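Local coordinates for protein aminotransferase AspB (Helicobacter pylori 26695, PDB 3EZS) that probably acts as a pyridoxal 5'-phosphate-dependent transaminase of the class I and II aminotransferase family, at residues A[303-306]-A[311-314]. Sequence-based numbering, arbitrary orientation.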
ATOM      1  N   THR A 303      -2.052  36.049 -20.263  1.00 53.40           N
ATOM      2  CA  THR A 303      -1.646  35.067 -19.246  1.00 51.11           C
ATOM      3  C   THR A 303      -1.132  33.823 -19.959  1.00 49.68           C
ATOM      4  O   THR A 303      -1.728  33.377 -20.932  1.00 48.42           O
ATOM      5  CB  THR A 303      -2.832  34.654 -18.344  1.00 52.87           C
ATOM      6  OG1 THR A 303      -3.381  35.813 -17.692  1.00 53.41           O
ATOM      7  CG2 THR A 303      -2.397  33.616 -17.296  1.00 48.61           C
ATOM      8  N   LEU A 304      -0.029  33.265 -19.481  1.00 48.00           N
ATOM      9  CA  LEU A 304       0.525  32.069 -20.091  1.00 48.11           C
ATOM     10  C   LEU A 304      -0.150  30.801 -19.530  1.00 47.20           C
ATOM     11  O   LEU A 304      -0.084  30.536 -18.325  1.00 49.42           O
ATOM     12  CB  LEU A 304       2.033  32.001 -19.846  1.00 47.60           C
ATOM     13  CG  LEU A 304       2.814  30.835 -20.465  1.00 50.23           C
ATOM     14  CD1 LEU A 304       2.594  30.700 -21.980  1.00 50.66           C
ATOM     15  CD2 LEU A 304       4.273  31.043 -20.163  1.00 49.93           C
ATOM     16  N   ILE A 305      -0.807  30.042 -20.401  1.00 44.43           N
ATOM     17  CA  ILE A 305      -1.414  28.757 -20.035  1.00 43.49           C
ATOM     18  C   ILE A 305      -0.804  27.707 -20.973  1.00 43.26           C
ATOM     19  O   ILE A 305      -1.066  27.720 -22.185  1.00 41.71           O
ATOM     20  CB  ILE A 305      -2.969  28.787 -20.138  1.00 44.36           C
ATOM     21  CG1 ILE A 305      -3.539  29.909 -19.251  1.00 43.77           C
ATOM     22  CG2 ILE A 305      -3.579  27.434 -19.734  1.00 39.79           C
ATOM     23  CD1 ILE A 305      -5.036  30.062 -19.350  1.00 42.72           C
ATOM     24  N   TYR A 306       0.054  26.843 -20.430  1.00 41.69           N
ATOM     25  CA  TYR A 306       0.656  25.784 -21.239  1.00 41.36           C
ATOM     26  C   TYR A 306      -0.424  24.784 -21.644  1.00 40.61           C
ATOM     27  O   TYR A 306      -1.329  24.512 -20.858  1.00 43.42           O
ATOM     28  CB  TYR A 306       1.770  25.068 -20.468  1.00 42.45           C
ATOM     29  CG  TYR A 306       2.984  25.942 -20.161  1.00 42.35           C
ATOM     30  CD1 TYR A 306       3.799  26.432 -21.184  1.00 45.62           C
ATOM     31  CD2 TYR A 306       3.338  26.237 -18.845  1.00 45.22           C
ATOM     32  CE1 TYR A 306       4.905  27.219 -20.895  1.00 46.71           C
ATOM     33  CE2 TYR A 306       4.439  27.008 -18.548  1.00 43.12           C
ATOM     34  CZ  TYR A 306       5.214  27.496 -19.567  1.00 44.25           C
ATOM     35  OH  TYR A 306       6.290  28.257 -19.244  1.00 49.11           O
ATOM     36  N   TYR A 311      -4.417  22.475 -15.132  1.00 37.18           N
ATOM     37  CA  TYR A 311      -4.258  23.618 -14.240  1.00 38.13           C
ATOM     38  C   TYR A 311      -4.062  24.952 -14.961  1.00 39.00           C
ATOM     39  O   TYR A 311      -3.686  24.993 -16.142  1.00 38.93           O
ATOM     40  CB  TYR A 311      -3.069  23.426 -13.288  1.00 39.74           C
ATOM     41  CG  TYR A 311      -3.158  22.174 -12.458  1.00 40.69           C
ATOM     42  CD1 TYR A 311      -4.121  22.046 -11.466  1.00 44.78           C
ATOM     43  CD2 TYR A 311      -2.299  21.104 -12.682  1.00 45.23           C
ATOM     44  CE1 TYR A 311      -4.225  20.878 -10.719  1.00 43.79           C
ATOM     45  CE2 TYR A 311      -2.395  19.940 -11.938  1.00 40.71           C
ATOM     46  CZ  TYR A 311      -3.374  19.830 -10.970  1.00 40.17           C
ATOM     47  OH  TYR A 311      -3.480  18.667 -10.228  1.00 43.07           O
ATOM     48  N   VAL A 312      -4.359  26.024 -14.225  1.00 39.47           N
ATOM     49  CA  VAL A 312      -4.047  27.391 -14.611  1.00 38.46           C
ATOM     50  C   VAL A 312      -3.263  27.939 -13.419  1.00 39.68           C
ATOM     51  O   VAL A 312      -3.757  27.892 -12.291  1.00 40.56           O
ATOM     52  CB  VAL A 312      -5.280  28.258 -14.841  1.00 39.52           C
ATOM     53  CG1 VAL A 312      -4.864  29.698 -15.190  1.00 37.39           C
ATOM     54  CG2 VAL A 312      -6.178  27.644 -15.942  1.00 40.56           C
ATOM     55  N   TYR A 313      -2.030  28.395 -13.665  1.00 38.48           N
ATOM     56  CA  TYR A 313      -1.149  28.985 -12.644  1.00 39.75           C
ATOM     57  C   TYR A 313      -1.336  30.488 -12.850  1.00 39.78           C
ATOM     58  O   TYR A 313      -0.627  31.110 -13.645  1.00 39.58           O
ATOM     59  CB  TYR A 313       0.296  28.503 -12.885  1.00 40.93           C
ATOM     60  CG  TYR A 313       1.262  28.721 -11.747  1.00 41.64           C
ATOM     61  CD1 TYR A 313       1.083  28.086 -10.513  1.00 43.00           C
ATOM     62  CD2 TYR A 313       2.381  29.515 -11.909  1.00 44.77           C
ATOM     63  CE1 TYR A 313       1.984  28.279  -9.465  1.00 39.37           C
ATOM     64  CE2 TYR A 313       3.291  29.706 -10.867  1.00 41.54           C
ATOM     65  CZ  TYR A 313       3.090  29.089  -9.653  1.00 42.40           C
ATOM     66  OH  TYR A 313       4.014  29.298  -8.636  1.00 43.03           O
ATOM     67  N   LEU A 314      -2.329  31.046 -12.155  1.00 39.00           N
ATOM     68  CA  LEU A 314      -2.802  32.419 -12.383  1.00 38.11           C
ATOM     69  C   LEU A 314      -2.081  33.527 -11.600  1.00 37.92           C
ATOM     70  O   LEU A 314      -2.147  33.541 -10.374  1.00 37.54           O
ATOM     71  CB  LEU A 314      -4.303  32.473 -12.078  1.00 38.36           C
ATOM     72  CG  LEU A 314      -5.132  33.667 -12.565  1.00 38.32           C
ATOM     73  CD1 LEU A 314      -5.271  33.655 -14.086  1.00 38.56           C
ATOM     74  CD2 LEU A 314      -6.514  33.630 -11.891  1.00 38.39           C
TER
HETATM   75  O   HOH W   1      -1.173  28.667 -16.479  1.00 30.65           O
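Ile305 and Val312 meet through their methyl groups where the extended segment 303-306 runs antiparallel beside 311-314, the first strand of the small antiparallel sheet formed with 349-353 and 335-336 in this class I and II aminotransferase. The contact is mainly apolar. Ile305 CD1 lies 4.2 Å from Val312 CG1, the two side chains crossing at a slant. With CD1 anti to CA (chi2 177°), the outer end of Ile305 runs past that valine methyl, and Ile305 CG1 is almost as near to Val312 CG1, at 4.3 Å. Both residues also pack on Ala296 of helix 280-299, so this pair joins the strand to that helix. Farther along, Thr303 CG2 approaches Leu314 CD1 at 4.3 Å, and Leu314 also touches Ile368 and Arg372 of helix 358-372. The threonine hydroxyl serves a different partner, the carbonyl of Lys301.

The polar link is indirect. Leu304 O and Tyr313 N are 5.5 Å apart, too far for a direct hydrogen bond, whereas the other edge of 311-314 pairs with strand 349-353 through Val312 and Leu314. A single water spans the gap: it donates to Leu304 O at 2.8 Å and accepts from Tyr313 N at 3.0 Å.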